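Local atomic coordinates of endo-pectate lyase (Erwinia chrysanthemi, PDB entry 3B4N), a protein that cleaves pectate, and probably highly methylated pectins too, by calcium-dependent elimination within the polygalacturonate chain. Residues 137-142 / 164-169; 132-137 / 159-164. All blocks are in the same frame, centred on the assembly; numbering follows the deposited sequence. Where two conformers were deposited one is given.

Contact 1 (137-142 / 164-169)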
loop_
_atom_site.group_PDB
_atom_site.type_symbol
_atom_site.label_atom_id
_atom_site.label_comp_id
_atom_site.label_asym_id
_atom_site.label_seq_id
_atom_site.Cartn_x
_atom_site.Cartn_y
_atom_site.Cartn_z
ATOM N N VAL A 137 -14.209 -7.024 4.869
ATOM C CA VAL A 137 -14.139 -8.481 4.829
ATOM C C VAL A 137 -12.770 -8.966 4.383
ATOM O O VAL A 137 -11.976 -8.204 3.835
ATOM C CB VAL A 137 -15.190 -9.084 3.868
ATOM C CG1 VAL A 137 -16.591 -8.667 4.296
ATOM C CG2 VAL A 137 -14.902 -8.656 2.442
ATOM N N THR A 138 -12.511 -10.247 4.625
ATOM C CA THR A 138 -11.258 -10.888 4.248
ATOM C C THR A 138 -11.489 -11.814 3.063
ATOM O O THR A 138 -12.524 -12.481 2.978
ATOM C CB THR A 138 -10.699 -11.759 5.402
ATOM O OG1 THR A 138 -10.346 -10.927 6.508
ATOM C CG2 THR A 138 -9.467 -12.546 4.941
ATOM N N ILE A 139 -10.541 -11.836 2.135
ATOM C CA ILE A 139 -10.626 -12.749 1.003
ATOM C C ILE A 139 -9.241 -13.330 0.795
ATOM O O ILE A 139 -8.243 -12.762 1.241
ATOM C CB ILE A 139 -11.089 -12.070 -0.309
ATOM C CG1 ILE A 139 -10.047 -11.060 -0.788
ATOM C CG2 ILE A 139 -12.463 -11.438 -0.106
ATOM C CD1 ILE A 139 -10.318 -10.558 -2.197
ATOM N N GLY A 140 -9.185 -14.482 0.141
ATOM C CA GLY A 140 -7.910 -15.116 -0.117
ATOM C C GLY A 140 -8.135 -16.469 -0.743
ATOM O O GLY A 140 -9.221 -17.038 -0.629
ATOM N N THR A 141 -7.116 -16.969 -1.429
ATOM C CA THR A 141 -7.198 -18.279 -2.056
ATOM C C THR A 141 -5.991 -19.071 -1.557
ATOM O O THR A 141 -6.070 -19.759 -0.533
ATOM C CB THR A 141 -7.211 -18.174 -3.610
ATOM O OG1 THR A 141 -6.107 -17.380 -4.060
ATOM C CG2 THR A 141 -8.518 -17.535 -4.096
ATOM N N SER A 142 -4.861 -18.937 -2.240
ATOM C CA SER A 142 -3.659 -19.658 -1.844
ATOM C C SER A 142 -2.399 -18.919 -2.266
ATOM O O SER A 142 -2.463 -17.868 -2.908
ATOM C CB SER A 142 -3.654 -21.045 -2.487
ATOM O OG SER A 142 -3.683 -20.926 -3.901
ATOM N N LEU A 164 -10.691 -3.726 2.308
ATOM C CA LEU A 164 -10.577 -5.152 2.049
ATOM C C LEU A 164 -9.314 -5.693 2.680
ATOM O O LEU A 164 -8.297 -5.011 2.708
ATOM C CB LEU A 164 -10.533 -5.386 0.537
ATOM C CG LEU A 164 -10.353 -6.813 0.004
ATOM C CD1 LEU A 164 -11.595 -7.650 0.312
ATOM C CD2 LEU A 164 -10.122 -6.755 -1.504
ATOM N N ARG A 165 -9.385 -6.919 3.188
ATOM C CA ARG A 165 -8.231 -7.564 3.788
ATOM C C ARG A 165 -7.916 -8.806 2.974
ATOM O O ARG A 165 -8.811 -9.571 2.613
ATOM C CB ARG A 165 -8.510 -7.965 5.243
ATOM C CG ARG A 165 -7.280 -8.487 5.994
ATOM C CD ARG A 165 -7.688 -9.144 7.311
ATOM N NE ARG A 165 -8.536 -8.266 8.111
ATOM C CZ ARG A 165 -8.084 -7.331 8.940
ATOM N NH1 ARG A 165 -8.946 -6.580 9.608
ATOM N NH2 ARG A 165 -6.781 -7.159 9.122
ATOM N N ILE A 166 -6.635 -8.982 2.674
ATOM C CA ILE A 166 -6.159 -10.132 1.919
ATOM C C ILE A 166 -5.470 -11.048 2.925
ATOM O O ILE A 166 -4.534 -10.633 3.610
ATOM C CB ILE A 166 -5.140 -9.702 0.834
ATOM C CG1 ILE A 166 -5.740 -8.602 -0.045
ATOM C CG2 ILE A 166 -4.730 -10.911 -0.007
ATOM C CD1 ILE A 166 -7.021 -8.999 -0.753
ATOM N N SER A 167 -5.941 -12.287 3.023
ATOM C CA SER A 167 -5.369 -13.247 3.968
ATOM C C SER A 167 -3.888 -13.556 3.798
ATOM O O SER A 167 -3.357 -13.525 2.693
ATOM C CB SER A 167 -6.170 -14.553 3.937
ATOM O OG SER A 167 -5.877 -15.306 2.779
ATOM N N ALA A 168 -3.230 -13.858 4.912
ATOM C CA ALA A 168 -1.802 -14.150 4.897
ATOM C C ALA A 168 -1.425 -15.341 4.028
ATOM O O ALA A 168 -0.378 -15.333 3.388
ATOM C CB ALA A 168 -1.302 -14.377 6.321
ATOM N N SER A 169 -2.277 -16.359 3.996
ATOM C CA SER A 169 -1.977 -17.560 3.227
ATOM C C SER A 169 -2.620 -17.631 1.849
ATOM O O SER A 169 -2.409 -18.595 1.118
ATOM C CB SER A 169 -2.393 -18.800 4.026
ATOM O OG SER A 169 -3.798 -18.843 4.200
HETATM O O HOH W 1 -11.251 -8.717 7.685
#
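Two groups of segment 137-142 meet the carbonyl oxygen of Arg165: the amide of Ile139, with N and O 2.9 Å apart, and the alpha hydrogen of Thr138, whose CA lies 3.2 Å from the same O. The pattern repeats one step on, where Ile139 O accepts from Ser167 N (2.9 Å, N-H...O angle 169°) and also meets the alpha hydrogen of Ile166, with CA and O 3.4 Å apart. At the other end Arg165 N donates to Val137 O. This is the parallel pairing between successive coils of the right-handed beta-helix, and 164-166 passes the same bonding on to strand 181-189. Side chains alternate across it. On the inner face Ile139 carries CG1 between its backbone N and carbonyl carbon (chi1 66°), and its CD1 comes 3.9 Å from Leu164 CD2, the two side chains crossing near a right angle. In the conformer considered, Ile166 lies alongside Ile139, but a second conformer makes this contact less certain; Ile154 also touches Ile139 and Leu164. On the other face Thr138 OG1 sits at the guanidinium edge of Arg165, in plane, and a water bridges it (2.7 Å to OG1) to NE of Arg165, which donates to that water (2.8 Å). A bend at chi3 (-52°) turns the arginine, and its NH2 reaches Glu190 in a salt bridge and Leu26 O of strand 22-29.

Contact 2 (132-137 / 159-164); sequences VDCGGV and ATVKNL. With EDO (1,2-ethanediol), chain G.
Lys162 O takes the amide of Cys134, with the Cys134 N 2.8 Å away. Upstream, Val132 uses both of its backbone groups across the contact: its N donates to Thr160 O (2.8 Å) and its O receives Lys162 N. Downstream the regular parallel pairing breaks: Asn163, at positive phi (59°), turns the chain through a corner, while the first segment makes a turn of its own. Gly136 N still finds Asn163 O at 2.8 Å, but approaches from above the carbonyl plane, 36° out of it. Here, at a corner between two faces of the parallel beta-helix, residues 134-137 form a type I' turn whose own closing bond, Val137 N to Cys134 O, is weak; Gly135 and Gly136 supply its positive phi angles. Asp133 holds the entry to the turn: its OD1 accepts Gly135 N at 2.9 Å, on the anti side, 25° out of the carboxylate plane, making an Asx turn. The other oxygen, Asp133 OD2, accepts a hydrogen bond from O2 of a 1,2-ethanediol (2.7 Å), probably left from crystallisation, which also bonds to Thr23 and Ser38. The extended Lys162 chain passes alongside this carboxylate, its NZ 4.5 Å from Asp133 OD2, too far for a salt bridge. On the inner side Cys134 SG, in a disulfide with Cys121, presses 3.4 Å from Val161 CG2, while Cys134 CB packs against Leu164 CD1.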
loop_
_atom_site.group_PDB
_atom_site.type_symbol
_atom_site.label_atom_id
_atom_site.label_comp_id
_atom_site.label_asym_id
_atom_site.label_seq_id
_atom_site.Cartn_x
_atom_site.Cartn_y
_atom_site.Cartn_z
ATOM N N VAL A 132 -16.520 -0.187 -5.260
ATOM C CA VAL A 132 -17.063 -1.251 -4.435
ATOM C C VAL A 132 -16.466 -1.168 -3.045
ATOM O O VAL A 132 -15.244 -1.168 -2.877
ATOM C CB VAL A 132 -16.762 -2.649 -5.023
ATOM C CG1 VAL A 132 -17.273 -3.730 -4.075
ATOM C CG2 VAL A 132 -17.429 -2.797 -6.390
ATOM N N ASP A 133 -17.338 -1.067 -2.049
ATOM C CA ASP A 133 -16.910 -1.007 -0.659
ATOM C C ASP A 133 -17.045 -2.425 -0.123
ATOM O O ASP A 133 -18.158 -2.946 0.002
ATOM C CB ASP A 133 -17.818 -0.066 0.129
ATOM C CG ASP A 133 -17.283 0.244 1.513
ATOM O OD1 ASP A 133 -16.610 -0.617 2.123
ATOM O OD2 ASP A 133 -17.556 1.363 1.998
ATOM N N CYS A 134 -15.916 -3.048 0.192
ATOM C CA CYS A 134 -15.910 -4.416 0.689
ATOM C C CYS A 134 -16.258 -4.561 2.164
ATOM O O CYS A 134 -16.316 -5.676 2.687
ATOM C CB CYS A 134 -14.559 -5.065 0.400
ATOM S SG CYS A 134 -14.212 -5.182 -1.381
ATOM N N GLY A 135 -16.461 -3.435 2.838
ATOM C CA GLY A 135 -16.851 -3.467 4.238
ATOM C C GLY A 135 -15.941 -4.158 5.233
ATOM O O GLY A 135 -16.410 -4.634 6.265
ATOM N N GLY A 136 -14.648 -4.230 4.929
ATOM C CA GLY A 136 -13.703 -4.846 5.843
ATOM C C GLY A 136 -13.591 -6.359 5.836
ATOM O O GLY A 136 -12.934 -6.925 6.708
ATOM N N VAL A 137 -14.209 -7.024 4.869
ATOM C CA VAL A 137 -14.139 -8.481 4.829
ATOM C C VAL A 137 -12.770 -8.966 4.383
ATOM O O VAL A 137 -11.976 -8.204 3.835
ATOM C CB VAL A 137 -15.190 -9.084 3.868
ATOM C CG1 VAL A 137 -16.591 -8.667 4.296
ATOM C CG2 VAL A 137 -14.902 -8.656 2.442
ATOM N N ALA A 159 -12.001 1.047 -12.014
ATOM C CA ALA A 159 -12.809 0.854 -10.821
ATOM C C ALA A 159 -12.040 1.048 -9.523
ATOM O O ALA A 159 -10.807 1.064 -9.501
ATOM C CB ALA A 159 -13.427 -0.542 -10.848
ATOM N N THR A 160 -12.791 1.179 -8.439
ATOM C CA THR A 160 -12.217 1.375 -7.116
ATOM C C THR A 160 -12.697 0.300 -6.157
ATOM O O THR A 160 -13.862 -0.097 -6.189
ATOM C CB THR A 160 -12.635 2.750 -6.525
ATOM O OG1 THR A 160 -12.068 3.797 -7.315
ATOM C CG2 THR A 160 -12.152 2.896 -5.077
ATOM N N VAL A 161 -11.793 -0.196 -5.322
ATOM C CA VAL A 161 -12.163 -1.160 -4.306
ATOM C C VAL A 161 -11.652 -0.591 -2.984
ATOM O O VAL A 161 -10.565 -0.004 -2.930
ATOM C CB VAL A 161 -11.547 -2.558 -4.561
ATOM C CG1 VAL A 161 -10.025 -2.494 -4.534
ATOM C CG2 VAL A 161 -12.060 -3.533 -3.514
ATOM N N LYS A 162 -12.447 -0.704 -1.931
ATOM C CA LYS A 162 -11.999 -0.194 -0.642
ATOM C C LYS A 162 -12.398 -1.059 0.530
ATOM O O LYS A 162 -13.363 -1.823 0.453
ATOM C CB LYS A 162 -12.480 1.243 -0.422
ATOM C CG LYS A 162 -13.970 1.459 -0.479
ATOM C CD LYS A 162 -14.260 2.961 -0.432
ATOM C CE LYS A 162 -15.737 3.273 -0.500
ATOM N NZ LYS A 162 -15.948 4.753 -0.539
ATOM N N ASN A 163 -11.613 -0.956 1.601
ATOM C CA ASN A 163 -11.844 -1.672 2.852
ATOM C C ASN A 163 -11.849 -3.180 2.649
ATOM O O ASN A 163 -12.872 -3.843 2.817
ATOM C CB ASN A 163 -13.181 -1.229 3.452
ATOM C CG ASN A 163 -13.319 0.276 3.522
ATOM O OD1 ASN A 163 -14.352 0.831 3.142
ATOM N ND2 ASN A 163 -12.292 0.942 4.007
ATOM N N LEU A 164 -10.691 -3.726 2.308
ATOM C CA LEU A 164 -10.577 -5.152 2.049
ATOM C C LEU A 164 -9.314 -5.693 2.680
ATOM O O LEU A 164 -8.297 -5.011 2.708
ATOM C CB LEU A 164 -10.533 -5.386 0.537
ATOM C CG LEU A 164 -10.353 -6.813 0.004
ATOM C CD1 LEU A 164 -11.595 -7.650 0.312
ATOM C CD2 LEU A 164 -10.122 -6.755 -1.504
HETATM C C1 EDO G . -15.959 5.482 3.642
HETATM O O1 EDO G . -14.764 5.460 2.681
HETATM C C2 EDO G . -16.986 4.368 3.404
HETATM O O2 EDO G . -16.256 3.007 3.623
#

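How the contacts relate
Contact 2 and contact 1 follow one another along the same pair of neighbouring coils, their centres about 12 Å apart. In chain order come 132-137, 137-142, 159-164 and 164-169, so the two contacts interleave, and Val137 and Leu164 belong to both. Strands 131-133 and 160-162 pair before the corner, and strands 138-139 and 164-166 pair after it. Between the pairs Asp133-Lys162 and Thr138-Arg165 the first coil spends two residues more than the second, taken up by the turn at 134-137, before parallel pairing resumes. Strand 181-189 of the next coil pairs with both 160-162 and 164-166. Beyond contact 1 the chain heads toward the calcium site: the Ser169 side chain touches Tyr218, a calcium ligand.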